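Local atomic coordinates of probable arylamine n-acetyl transferase (Mycobacterium abscessus, PDB entry 4GUZ), a protein that probably transfers an acetyl group from acetyl coenzyme A to arylamine substrates. Residues K47-L51 / F265-L269; P254-L258 / L277-A282; T34-L38 / V89-F95; V59-I63 / Y78-A84. All coordinates share one frame; numbering follows the deposited sequence.

Contact 1 of 4, residues K47-L51 / F265-L269; sequences KWENL and FGIEL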
loop_
_atom_site.group_PDB
_atom_site.type_symbol
_atom_site.label_atom_id
_atom_site.label_comp_id
_atom_site.label_asym_id
_atom_site.label_seq_id
_atom_site.Cartn_x
_atom_site.Cartn_y
_atom_site.Cartn_z
ATOM N N LYS A 47 -5.492 6.893 2.798
ATOM C CA LYS A 47 -6.513 6.075 2.161
ATOM C C LYS A 47 -5.941 5.275 1.018
ATOM O O LYS A 47 -4.902 5.650 0.462
ATOM C CB LYS A 47 -7.703 6.943 1.743
ATOM C CG LYS A 47 -8.550 7.397 2.929
ATOM C CD LYS A 47 -9.324 8.671 2.626
ATOM C CE LYS A 47 -10.139 9.177 3.797
ATOM N NZ LYS A 47 -9.306 9.552 4.972
ATOM N N TRP A 48 -6.585 4.145 0.690
ATOM C CA TRP A 48 -6.085 3.253 -0.359
ATOM C C TRP A 48 -7.145 3.041 -1.415
ATOM O O TRP A 48 -8.231 2.565 -1.114
ATOM C CB TRP A 48 -5.608 1.910 0.219
ATOM C CG TRP A 48 -4.649 1.173 -0.688
ATOM C CD1 TRP A 48 -3.298 1.093 -0.545
ATOM C CD2 TRP A 48 -4.964 0.494 -1.923
ATOM N NE1 TRP A 48 -2.757 0.334 -1.557
ATOM C CE2 TRP A 48 -3.749 0.007 -2.453
ATOM C CE3 TRP A 48 -6.157 0.241 -2.631
ATOM C CZ2 TRP A 48 -3.692 -0.732 -3.639
ATOM C CZ3 TRP A 48 -6.093 -0.455 -3.830
ATOM C CH2 TRP A 48 -4.876 -0.952 -4.312
ATOM N N GLU A 49 -6.830 3.404 -2.665
ATOM C CA GLU A 49 -7.738 3.271 -3.813
ATOM C C GLU A 49 -6.977 3.454 -5.124
ATOM O O GLU A 49 -5.873 3.997 -5.121
ATOM C CB GLU A 49 -8.899 4.280 -3.713
ATOM C CG GLU A 49 -8.408 5.696 -3.510
ATOM C CD GLU A 49 -8.943 6.754 -4.450
ATOM O OE1 GLU A 49 -8.932 6.531 -5.681
ATOM O OE2 GLU A 49 -9.325 7.835 -3.952
ATOM N N ASN A 50 -7.589 3.042 -6.240
ATOM C CA ASN A 50 -7.012 3.103 -7.592
ATOM C C ASN A 50 -7.925 3.863 -8.567
ATOM O O ASN A 50 -7.835 3.616 -9.779
ATOM C CB ASN A 50 -6.845 1.653 -8.112
ATOM C CG ASN A 50 -8.181 0.982 -8.432
ATOM O OD1 ASN A 50 -9.240 1.317 -7.865
ATOM N ND2 ASN A 50 -8.183 0.094 -9.419
ATOM N N LEU A 51 -8.835 4.736 -8.058
ATOM C CA LEU A 51 -9.861 5.359 -8.892
ATOM C C LEU A 51 -9.304 6.254 -10.006
ATOM O O LEU A 51 -9.967 6.376 -11.029
ATOM C CB LEU A 51 -10.938 6.104 -8.076
ATOM C CG LEU A 51 -11.712 5.230 -7.049
ATOM C CD1 LEU A 51 -12.618 6.079 -6.132
ATOM C CD2 LEU A 51 -12.497 4.129 -7.726
ATOM N N PHE A 265 -15.225 4.634 3.549
ATOM C CA PHE A 265 -13.829 4.912 3.227
ATOM C C PHE A 265 -13.412 6.386 3.303
ATOM O O PHE A 265 -12.212 6.662 3.298
ATOM C CB PHE A 265 -13.509 4.358 1.828
ATOM C CG PHE A 265 -13.676 2.861 1.705
ATOM C CD1 PHE A 265 -12.691 1.995 2.163
ATOM C CD2 PHE A 265 -14.813 2.318 1.120
ATOM C CE1 PHE A 265 -12.825 0.618 2.017
ATOM C CE2 PHE A 265 -14.947 0.937 0.966
ATOM C CZ PHE A 265 -13.955 0.093 1.418
ATOM N N GLY A 266 -14.371 7.308 3.400
ATOM C CA GLY A 266 -14.078 8.741 3.431
ATOM C C GLY A 266 -13.569 9.265 2.104
ATOM O O GLY A 266 -12.795 10.225 2.077
ATOM N N ILE A 267 -13.980 8.614 0.993
ATOM C CA ILE A 267 -13.601 8.963 -0.370
ATOM C C ILE A 267 -14.789 9.637 -1.070
ATOM O O ILE A 267 -15.893 9.087 -1.093
ATOM C CB ILE A 267 -13.074 7.718 -1.149
ATOM C CG1 ILE A 267 -11.716 7.277 -0.560
ATOM C CG2 ILE A 267 -12.940 7.985 -2.666
ATOM C CD1 ILE A 267 -11.205 5.870 -0.932
ATOM N N GLU A 268 -14.542 10.815 -1.661
ATOM C CA GLU A 268 -15.533 11.569 -2.433
ATOM C C GLU A 268 -14.843 12.158 -3.639
ATOM O O GLU A 268 -13.781 12.775 -3.498
ATOM C CB GLU A 268 -16.188 12.681 -1.587
ATOM C CG GLU A 268 -16.920 12.202 -0.347
ATOM C CD GLU A 268 -17.318 13.340 0.570
ATOM O OE1 GLU A 268 -16.475 13.769 1.390
ATOM O OE2 GLU A 268 -18.465 13.824 0.444
ATOM N N LEU A 269 -15.398 11.907 -4.827
ATOM C CA LEU A 269 -14.845 12.409 -6.080
ATOM C C LEU A 269 -15.524 13.705 -6.478
ATOM O O LEU A 269 -16.593 14.039 -5.948
ATOM C CB LEU A 269 -15.033 11.373 -7.201
ATOM C CG LEU A 269 -14.229 10.078 -7.129
ATOM C CD1 LEU A 269 -14.954 8.963 -7.850
ATOM C CD2 LEU A 269 -12.833 10.249 -7.729
#
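Ile-267 lies against Glu-49 and Leu-51 with both branches, and the two do different work. The CD1 end of the longer branch rests on the aliphatic part of Glu-49, with Ile-267 CD1 3.8 Å from Glu-49 CG. The CG2 methyl of Ile-267 meets the CD1 methyl of Leu-51 at 4.0 Å. That same Leu-51 CD1 also touches CD1 of Leu-269 at 4.1 Å, so one leucine methyl is shared by two residues of the 265-269 loop.

Glu-49 is folded back. Its CG sits between the backbone N and the carbonyl carbon (chi1 53°), and the chain bends again at chi2. This brings Glu-49 OE1 to the backbone N of Leu-51 at 3.0 Å, nearly along the C-O axis of OE1. The other oxygen, OE2, forms a salt bridge with Arg-75 and accepts a hydrogen bond from Gly-76 N. The buried carboxylate is therefore gripped from both of its oxygens, and its apolar stem is turned to Ile-267.

Lys-47 lies along the start of the loop. A bend at chi4 (63°) ends an otherwise extended chain, and Lys-47 CE packs 3.3 Å from both Phe-265 O and Gly-266 O. Gly-266 has positive phi and is the first residue to leave helical geometry after helix 254-263. No hydrogen bond crosses between the segments.

The arrangement joins the edge strand 48-49 of the five-stranded antiparallel sheet to the turn between the two C-terminal helices. Trp-48 leads away from this packing, stacks on His-82, and lies near a probable Cys-His-Asp triad of the family.

Contact 2 of 4, residues P254-L258 / L277-A282; sequences PAEVL and LLERLA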
loop_
_atom_site.group_PDB
_atom_site.type_symbol
_atom_site.label_atom_id
_atom_site.label_comp_id
_atom_site.label_asym_id
_atom_site.label_seq_id
_atom_site.Cartn_x
_atom_site.Cartn_y
_atom_site.Cartn_z
ATOM N N PRO A 254 -24.631 1.150 -8.350
ATOM C CA PRO A 254 -23.707 2.273 -8.593
ATOM C C PRO A 254 -23.848 3.416 -7.564
ATOM O O PRO A 254 -22.832 3.941 -7.101
ATOM C CB PRO A 254 -24.082 2.712 -10.010
ATOM C CG PRO A 254 -24.541 1.454 -10.661
ATOM C CD PRO A 254 -25.345 0.782 -9.592
ATOM N N ALA A 255 -25.087 3.751 -7.146
ATOM C CA ALA A 255 -25.327 4.784 -6.136
ATOM C C ALA A 255 -24.805 4.366 -4.748
ATOM O O ALA A 255 -24.237 5.205 -4.040
ATOM C CB ALA A 255 -26.810 5.106 -6.055
ATOM N N GLU A 256 -24.985 3.079 -4.357
ATOM C CA GLU A 256 -24.509 2.595 -3.054
ATOM C C GLU A 256 -22.977 2.647 -2.978
ATOM O O GLU A 256 -22.441 2.922 -1.908
ATOM C CB GLU A 256 -25.007 1.179 -2.767
ATOM C CG GLU A 256 -26.460 1.125 -2.316
ATOM C CD GLU A 256 -27.113 -0.243 -2.390
ATOM O OE1 GLU A 256 -26.664 -1.082 -3.204
ATOM O OE2 GLU A 256 -28.104 -0.463 -1.660
ATOM N N VAL A 257 -22.283 2.431 -4.122
ATOM C CA VAL A 257 -20.813 2.514 -4.203
ATOM C C VAL A 257 -20.370 3.923 -3.805
ATOM O O VAL A 257 -19.513 4.051 -2.927
ATOM C CB VAL A 257 -20.260 2.118 -5.598
ATOM C CG1 VAL A 257 -18.756 2.439 -5.713
ATOM C CG2 VAL A 257 -20.508 0.641 -5.872
ATOM N N LEU A 258 -20.966 4.976 -4.417
ATOM C CA LEU A 258 -20.610 6.356 -4.048
ATOM C C LEU A 258 -20.892 6.622 -2.573
ATOM O O LEU A 258 -20.099 7.295 -1.912
ATOM C CB LEU A 258 -21.355 7.403 -4.898
ATOM C CG LEU A 258 -21.199 7.378 -6.421
ATOM C CD1 LEU A 258 -21.995 8.526 -7.025
ATOM C CD2 LEU A 258 -19.744 7.552 -6.840
ATOM N N LEU A 277 -17.448 7.648 -12.835
ATOM C CA LEU A 277 -17.303 6.397 -12.075
ATOM C C LEU A 277 -18.572 5.553 -12.178
ATOM O O LEU A 277 -18.465 4.363 -12.465
ATOM C CB LEU A 277 -16.903 6.631 -10.606
ATOM C CG LEU A 277 -16.702 5.363 -9.745
ATOM C CD1 LEU A 277 -15.504 4.549 -10.189
ATOM C CD2 LEU A 277 -16.569 5.704 -8.303
ATOM N N LEU A 278 -19.763 6.181 -12.026
ATOM C CA LEU A 278 -21.076 5.537 -12.154
ATOM C C LEU A 278 -21.217 4.824 -13.515
ATOM O O LEU A 278 -21.828 3.758 -13.574
ATOM C CB LEU A 278 -22.214 6.572 -11.980
ATOM C CG LEU A 278 -22.460 7.134 -10.579
ATOM C CD1 LEU A 278 -23.435 8.306 -10.613
ATOM C CD2 LEU A 278 -23.022 6.091 -9.664
ATOM N N GLU A 279 -20.628 5.406 -14.590
ATOM C CA GLU A 279 -20.617 4.850 -15.948
ATOM C C GLU A 279 -19.761 3.593 -15.980
ATOM O O GLU A 279 -20.192 2.592 -16.555
ATOM C CB GLU A 279 -20.120 5.881 -16.984
ATOM C CG GLU A 279 -21.114 7.000 -17.263
ATOM C CD GLU A 279 -20.705 8.066 -18.266
ATOM O OE1 GLU A 279 -19.749 7.839 -19.045
ATOM O OE2 GLU A 279 -21.364 9.129 -18.285
ATOM N N ARG A 280 -18.570 3.625 -15.328
ATOM C CA ARG A 280 -17.689 2.449 -15.218
ATOM C C ARG A 280 -18.392 1.335 -14.416
ATOM O O ARG A 280 -18.304 0.162 -14.782
ATOM C CB ARG A 280 -16.345 2.806 -14.547
ATOM C CG ARG A 280 -15.494 3.845 -15.275
ATOM C CD ARG A 280 -14.683 3.262 -16.427
ATOM N NE ARG A 280 -13.591 4.152 -16.833
ATOM C CZ ARG A 280 -13.708 5.151 -17.706
ATOM N NH1 ARG A 280 -14.877 5.408 -18.281
ATOM N NH2 ARG A 280 -12.658 5.902 -18.004
ATOM N N LEU A 281 -19.127 1.723 -13.356
ATOM C CA LEU A 281 -19.870 0.814 -12.478
ATOM C C LEU A 281 -21.125 0.217 -13.160
ATOM O O LEU A 281 -21.419 -0.954 -12.934
ATOM C CB LEU A 281 -20.263 1.525 -11.168
ATOM C CG LEU A 281 -19.114 2.097 -10.314
ATOM C CD1 LEU A 281 -19.639 3.030 -9.254
ATOM C CD2 LEU A 281 -18.233 0.998 -9.703
ATOM N N ALA A 282 -21.846 0.999 -13.989
ATOM C CA ALA A 282 -23.053 0.525 -14.687
ATOM C C ALA A 282 -22.739 -0.265 -15.983
ATOM O O ALA A 282 -23.655 -0.852 -16.571
ATOM C CB ALA A 282 -23.960 1.701 -15.015
#
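Helix segments 254-258 and 277-282 run roughly antiparallel, at 133° between their N-to-C directions, with axes 9.7 Å apart at closest approach. Their backbones come nearest at Pro-254 and Leu-278, where the CA atoms are 5.5 Å apart.

The side chains that meet are all apolar. Leu-278 carries much of the contact through its CD2 methyl. Leu-278 CD2 lies 3.6 Å from Pro-254 CB. The same Leu-278 CD2 is 3.4 Å from Pro-254 O. Leu-278 CD2 is also 3.7 Å from Leu-258 CD1. The two leucines cross at about a right angle. Leu-278 CG is anti to its carbonyl carbon (chi1 -72°), which carries the branched end over the first turn of helix 254-263.

Leu-281 works on the buried side. Leu-281 CD1 meets Val-257 CG1 tip to tip at 3.7 Å. The approach to the proline ring is looser, and Leu-281 CB is 4.2 Å from Pro-254 CB. Leu-258 and Leu-277 lie alongside each other, running opposite ways, and touch through their CD2 methyls at 4.0 Å. At the outer end the proline CG approaches Ala-282 CB.

The pair forms a C-terminal helical hairpin at the periphery of the chain. Arg-236, between strands 229-234 and 237-242, touches Pro-254 and Val-257 and donates to Leu-281 O. Leu-277 also packs against Leu-51 and Leu-55 of helix 51-56.

Contact 3 of 4, residues T34-L38 / V89-F95; sequences TLRRL and VLQRLGF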
loop_
_atom_site.group_PDB
_atom_site.type_symbol
_atom_site.label_atom_id
_atom_site.label_comp_id
_atom_site.label_asym_id
_atom_site.label_seq_id
_atom_site.Cartn_x
_atom_site.Cartn_y
_atom_site.Cartn_z
ATOM N N THR A 34 10.210 5.357 16.338
ATOM C CA THR A 34 9.661 6.374 15.444
ATOM C C THR A 34 9.070 5.689 14.191
ATOM O O THR A 34 7.936 5.982 13.824
ATOM C CB THR A 34 10.720 7.416 15.099
ATOM O OG1 THR A 34 11.061 8.096 16.310
ATOM C CG2 THR A 34 10.226 8.458 14.064
ATOM N N LEU A 35 9.825 4.751 13.583
ATOM C CA LEU A 35 9.388 4.008 12.395
ATOM C C LEU A 35 8.087 3.268 12.668
ATOM O O LEU A 35 7.200 3.268 11.819
ATOM C CB LEU A 35 10.493 3.025 11.954
ATOM C CG LEU A 35 10.250 2.248 10.652
ATOM C CD1 LEU A 35 10.187 3.182 9.451
ATOM C CD2 LEU A 35 11.309 1.176 10.448
ATOM N N ARG A 36 7.964 2.643 13.858
ATOM C CA ARG A 36 6.753 1.931 14.252
ATOM C C ARG A 36 5.564 2.871 14.274
ATOM O O ARG A 36 4.510 2.532 13.737
ATOM C CB ARG A 36 6.919 1.233 15.628
ATOM C CG ARG A 36 7.638 -0.106 15.500
ATOM C CD ARG A 36 8.017 -0.725 16.833
ATOM N NE ARG A 36 8.945 -1.837 16.611
ATOM C CZ ARG A 36 8.999 -2.951 17.336
ATOM N NH1 ARG A 36 8.195 -3.114 18.384
ATOM N NH2 ARG A 36 9.861 -3.910 17.024
ATOM N N ARG A 37 5.734 4.055 14.875
ATOM C CA ARG A 37 4.641 5.032 14.961
ATOM C C ARG A 37 4.297 5.596 13.581
ATOM O O ARG A 37 3.122 5.838 13.313
ATOM C CB ARG A 37 4.971 6.161 15.945
ATOM C CG ARG A 37 5.080 5.661 17.398
ATOM C CD ARG A 37 4.889 6.739 18.468
ATOM N NE ARG A 37 5.660 7.971 18.247
ATOM C CZ ARG A 37 6.976 8.098 18.396
ATOM N NH1 ARG A 37 7.720 7.050 18.735
ATOM N NH2 ARG A 37 7.563 9.268 18.178
ATOM N N LEU A 38 5.310 5.752 12.699
ATOM C CA LEU A 38 5.135 6.273 11.330
ATOM C C LEU A 38 4.323 5.300 10.491
ATOM O O LEU A 38 3.339 5.692 9.878
ATOM C CB LEU A 38 6.478 6.537 10.641
ATOM C CG LEU A 38 7.283 7.760 11.066
ATOM C CD1 LEU A 38 8.624 7.755 10.391
ATOM C CD2 LEU A 38 6.566 9.053 10.711
ATOM N N VAL A 89 8.999 10.925 3.567
ATOM C CA VAL A 89 9.020 11.090 5.033
ATOM C C VAL A 89 10.302 10.482 5.596
ATOM O O VAL A 89 10.976 11.146 6.380
ATOM C CB VAL A 89 7.769 10.517 5.761
ATOM C CG1 VAL A 89 7.798 10.844 7.255
ATOM C CG2 VAL A 89 6.483 11.047 5.150
ATOM N N LEU A 90 10.646 9.225 5.195
ATOM C CA LEU A 90 11.840 8.533 5.698
ATOM C C LEU A 90 13.106 9.361 5.418
ATOM O O LEU A 90 13.974 9.478 6.295
ATOM C CB LEU A 90 11.964 7.121 5.087
ATOM C CG LEU A 90 10.896 6.088 5.502
ATOM C CD1 LEU A 90 11.121 4.747 4.801
ATOM C CD2 LEU A 90 10.805 5.921 7.022
ATOM N N GLN A 91 13.160 9.979 4.230
ATOM C CA GLN A 91 14.260 10.837 3.779
ATOM C C GLN A 91 14.387 12.086 4.659
ATOM O O GLN A 91 15.505 12.428 5.064
ATOM C CB GLN A 91 14.031 11.233 2.310
ATOM C CG GLN A 91 15.085 12.160 1.686
ATOM C CD GLN A 91 16.453 11.538 1.585
ATOM O OE1 GLN A 91 17.409 11.992 2.223
ATOM N NE2 GLN A 91 16.578 10.483 0.785
ATOM N N ARG A 92 13.256 12.768 4.952
ATOM C CA ARG A 92 13.254 13.985 5.768
ATOM C C ARG A 92 13.645 13.733 7.206
ATOM O O ARG A 92 14.233 14.610 7.831
ATOM C CB ARG A 92 11.875 14.651 5.764
ATOM C CG ARG A 92 11.709 15.640 4.652
ATOM C CD ARG A 92 12.559 16.906 4.798
ATOM N NE ARG A 92 11.930 17.902 5.666
ATOM C CZ ARG A 92 10.896 18.658 5.313
ATOM N NH1 ARG A 92 10.338 18.520 4.115
ATOM N NH2 ARG A 92 10.395 19.541 6.162
ATOM N N LEU A 93 13.293 12.560 7.746
ATOM C CA LEU A 93 13.572 12.249 9.142
ATOM C C LEU A 93 14.971 11.624 9.340
ATOM O O LEU A 93 15.367 11.345 10.471
ATOM C CB LEU A 93 12.465 11.371 9.740
ATOM C CG LEU A 93 11.053 11.992 9.836
ATOM C CD1 LEU A 93 10.207 11.197 10.789
ATOM C CD2 LEU A 93 11.100 13.460 10.309
ATOM N N GLY A 94 15.712 11.465 8.250
ATOM C CA GLY A 94 17.086 10.968 8.268
ATOM C C GLY A 94 17.290 9.480 8.465
ATOM O O GLY A 94 18.297 9.078 9.057
ATOM N N PHE A 95 16.341 8.641 7.980
ATOM C CA PHE A 95 16.506 7.183 8.050
ATOM C C PHE A 95 17.381 6.701 6.900
ATOM O O PHE A 95 17.406 7.341 5.846
ATOM C CB PHE A 95 15.134 6.464 7.979
ATOM C CG PHE A 95 14.256 6.541 9.206
ATOM C CD1 PHE A 95 14.316 5.555 10.187
ATOM C CD2 PHE A 95 13.337 7.574 9.359
ATOM C CE1 PHE A 95 13.461 5.591 11.293
ATOM C CE2 PHE A 95 12.496 7.625 10.474
ATOM C CZ PHE A 95 12.557 6.636 11.435
#
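Two helices of the N-terminal helical part of the fold pack here: helix 32-45, and the last turn of helix 79-92 with the Schellman motif that ends it. Gly-94 has positive phi, and Phe-95 N bonds back to Leu-90 O at 3.0 Å. This turns the chain so that the Phe-95 ring points at the neighbouring helix.

The ring reaches in beside Thr-34, Leu-35 and Leu-38. The CG2 methyl of Thr-34 meets its edge, near the ring plane, with CG2 4.0 Å from Phe-95 CZ. Leu-35 CB lies 4.0 Å from Phe-95 CE1. Leu-38 and Phe-95 point at each other, with Leu-38 CD1 oblique to the ring and 3.9 Å from Phe-95 CE2.

The two methyls of Leu-38 have different main partners. Leu-38 CD1 meets Leu-93 CD1 tip to tip at 3.8 Å, and Leu-38 CD2 meets Val-89 CG1 in the same manner at 4.1 Å. Leu-35 takes a different course. With its CG anti to the backbone N (chi1 -175°), Leu-35 CD1 reaches Leu-90 CD2 at 3.7 Å.

The threonine methyl serves the apolar packing while its hydroxyl is held elsewhere. Thr-34 OG1 is hydrogen-bonded to the carbonyls of Ser-29 and Asp-27, which fits its rotation away from the ring.

Helix 15-21 borders the interface, where Leu-19 touches Leu-38, Tyr-18 touches Val-89 and Leu-15 touches Leu-93. The eight-stranded sheet adjoins it too: Val-121 of strand 116-123 contacts Leu-35, Leu-90 and Phe-95, and Trp-128 and Cys-130 of strand 126-130 contact Leu-35.

Contact 4 of 4, residues V59-I63 / Y78-A84; sequences VALDI and YCYEHVA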
loop_
_atom_site.group_PDB
_atom_site.type_symbol
_atom_site.label_atom_id
_atom_site.label_comp_id
_atom_site.label_asym_id
_atom_site.label_seq_id
_atom_site.Cartn_x
_atom_site.Cartn_y
_atom_site.Cartn_z
ATOM N N VAL A 59 -1.754 7.943 -13.099
ATOM C CA VAL A 59 -1.581 8.301 -11.689
ATOM C C VAL A 59 -0.313 9.165 -11.543
ATOM O O VAL A 59 0.769 8.703 -11.908
ATOM C CB VAL A 59 -1.514 7.027 -10.780
ATOM C CG1 VAL A 59 -1.095 7.377 -9.359
ATOM C CG2 VAL A 59 -2.834 6.251 -10.778
ATOM N N ALA A 60 -0.442 10.378 -10.979
ATOM C CA ALA A 60 0.703 11.268 -10.727
ATOM C C ALA A 60 1.477 10.778 -9.508
ATOM O O ALA A 60 0.863 10.514 -8.470
ATOM C CB ALA A 60 0.226 12.696 -10.494
ATOM N N LEU A 61 2.806 10.610 -9.632
ATOM C CA LEU A 61 3.596 10.115 -8.506
ATOM C C LEU A 61 4.483 11.200 -7.901
ATOM O O LEU A 61 5.131 10.956 -6.880
ATOM C CB LEU A 61 4.426 8.877 -8.890
ATOM C CG LEU A 61 3.668 7.637 -9.366
ATOM C CD1 LEU A 61 4.625 6.536 -9.679
ATOM C CD2 LEU A 61 2.661 7.154 -8.308
ATOM N N ASP A 62 4.475 12.418 -8.474
ATOM C CA ASP A 62 5.301 13.502 -7.931
ATOM C C ASP A 62 4.762 13.937 -6.563
ATOM O O ASP A 62 3.542 14.004 -6.377
ATOM C CB ASP A 62 5.402 14.668 -8.926
ATOM C CG ASP A 62 4.083 15.324 -9.237
ATOM O OD1 ASP A 62 3.401 14.860 -10.178
ATOM O OD2 ASP A 62 3.731 16.291 -8.540
ATOM N N ILE A 63 5.676 14.217 -5.604
ATOM C CA ILE A 63 5.354 14.531 -4.207
ATOM C C ILE A 63 4.315 15.667 -4.089
ATOM O O ILE A 63 3.347 15.448 -3.352
ATOM C CB ILE A 63 6.624 14.755 -3.326
ATOM C CG1 ILE A 63 7.301 13.415 -3.000
ATOM C CG2 ILE A 63 6.354 15.544 -2.030
ATOM C CD1 ILE A 63 6.372 12.350 -2.304
ATOM N N TYR A 78 -2.709 4.322 -4.510
ATOM C CA TYR A 78 -2.299 2.919 -4.498
ATOM C C TYR A 78 -0.808 2.815 -4.114
ATOM O O TYR A 78 -0.249 3.805 -3.651
ATOM C CB TYR A 78 -2.721 2.113 -5.751
ATOM C CG TYR A 78 -2.177 2.450 -7.131
ATOM C CD1 TYR A 78 -0.961 3.121 -7.287
ATOM C CD2 TYR A 78 -2.796 1.958 -8.277
ATOM C CE1 TYR A 78 -0.415 3.348 -8.555
ATOM C CE2 TYR A 78 -2.276 2.200 -9.546
ATOM C CZ TYR A 78 -1.086 2.895 -9.683
ATOM O OH TYR A 78 -0.587 3.102 -10.953
ATOM N N CYS A 79 -0.201 1.621 -4.192
ATOM C CA CYS A 79 1.137 1.374 -3.638
ATOM C C CYS A 79 2.181 2.457 -3.952
ATOM O O CYS A 79 2.833 2.944 -3.027
ATOM C CB CYS A 79 1.657 -0.025 -3.976
ATOM S SG CYS A 79 2.180 -0.268 -5.697
ATOM N N TYR A 80 2.287 2.865 -5.224
ATOM C CA TYR A 80 3.321 3.790 -5.667
ATOM C C TYR A 80 3.113 5.199 -5.107
ATOM O O TYR A 80 4.095 5.874 -4.826
ATOM C CB TYR A 80 3.466 3.744 -7.200
ATOM C CG TYR A 80 4.028 2.415 -7.656
ATOM C CD1 TYR A 80 5.176 1.887 -7.073
ATOM C CD2 TYR A 80 3.359 1.638 -8.600
ATOM C CE1 TYR A 80 5.642 0.616 -7.405
ATOM C CE2 TYR A 80 3.825 0.367 -8.952
ATOM C CZ TYR A 80 4.987 -0.120 -8.377
ATOM O OH TYR A 80 5.481 -1.349 -8.714
ATOM N N GLU A 81 1.867 5.596 -4.830
ATOM C CA GLU A 81 1.593 6.898 -4.215
ATOM C C GLU A 81 1.984 6.861 -2.739
ATOM O O GLU A 81 2.615 7.793 -2.231
ATOM C CB GLU A 81 0.118 7.249 -4.363
ATOM C CG GLU A 81 -0.234 7.628 -5.775
ATOM C CD GLU A 81 -1.729 7.647 -5.987
ATOM O OE1 GLU A 81 -2.300 6.555 -6.203
ATOM O OE2 GLU A 81 -2.333 8.744 -5.920
ATOM N N HIS A 82 1.615 5.753 -2.056
ATOM C CA HIS A 82 1.956 5.494 -0.657
ATOM C C HIS A 82 3.484 5.438 -0.472
ATOM O O HIS A 82 4.006 6.049 0.462
ATOM C CB HIS A 82 1.327 4.155 -0.204
ATOM C CG HIS A 82 -0.117 4.253 0.157
ATOM N ND1 HIS A 82 -0.520 4.364 1.463
ATOM C CD2 HIS A 82 -1.210 4.287 -0.644
ATOM C CE1 HIS A 82 -1.845 4.435 1.429
ATOM N NE2 HIS A 82 -2.304 4.392 0.180
ATOM N N VAL A 83 4.200 4.687 -1.339
ATOM C CA VAL A 83 5.673 4.556 -1.235
ATOM C C VAL A 83 6.353 5.926 -1.523
ATOM O O VAL A 83 7.294 6.282 -0.808
ATOM C CB VAL A 83 6.236 3.399 -2.099
ATOM C CG1 VAL A 83 7.742 3.532 -2.330
ATOM C CG2 VAL A 83 5.934 2.061 -1.442
ATOM N N ALA A 84 5.843 6.718 -2.495
ATOM C CA ALA A 84 6.412 8.054 -2.767
ATOM C C ALA A 84 6.336 8.912 -1.499
ATOM O O ALA A 84 7.343 9.474 -1.080
ATOM C CB ALA A 84 5.670 8.735 -3.922
HETATM O O HOH W 1 -1.335 11.129 -6.975
#
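Val-59 lies against Glu-81 and Tyr-78 at the start of helix 79-92, the helix that begins with Cys-79, the probable nucleophile of a family Cys-His-Asp triad. Val-59 CG1 is 3.4 Å from Glu-81 CD, and the two side chains cross at about a right angle. The other methyl, Val-59 CG2, sits 3.9 Å from Tyr-78 CZ, oblique to the ring.

Leu-61 covers the next part of the helix. Leu-61 CD2 packs on Tyr-80 CB at 3.7 Å, while the Tyr-80 ring leads away from the 59-63 loop. One turn on, the Ala-84 methyl, CB, faces Leu-61 O at 3.7 Å. Ile-63 CD1 approaches the backbone of the same alanine and its CB.

Further out, polar bonds hold the side chains of Glu-81, Tyr-78 and Tyr-80. Glu-81 is extended beyond CG, and its carboxylate turns back to the helix start. Glu-81 OE1 accepts from Tyr-78 N at 2.8 Å, from 45° out of the carboxylate plane. Its OE2 is paired with Lys-69 in a salt bridge, which probably steadies the negative charge. The Tyr-78 hydroxyl is hydrogen-bonded to Ser-205 OG. Tyr-80 OH has Gln-101 as its partner. Cys-79 SG lies over the centre of one face of the Tyr-80 ring.

The loop and helix share no direct hydrogen bond, but a water spans them: its oxygen lies 2.7 Å from Ala-60 O and 2.8 Å from Glu-81 OE2, and it donates to both.

Contacts 1 and 3 are buried; contacts 2 and 4 are partly buried. Contact 2 lies farthest from the centre of the chain and contact 4 nearest. Contacts 3 and 4 use the two ends of helix 79-92, with nearest atoms about 5 Å apart. Contacts 1 and 4 touch through Lys-47 O and His-82 NE2, a probable hydrogen bond, and through Trp-48. Contacts 1 and 2 meet where Leu-277 packs on Leu-269. Contacts 2 and 3 are on opposite sides of the chain's centre. The side chains that meet in both are apolar. Polar groups enter the other two: a water bridges contact 4, while no hydrogen bond crosses contact 1.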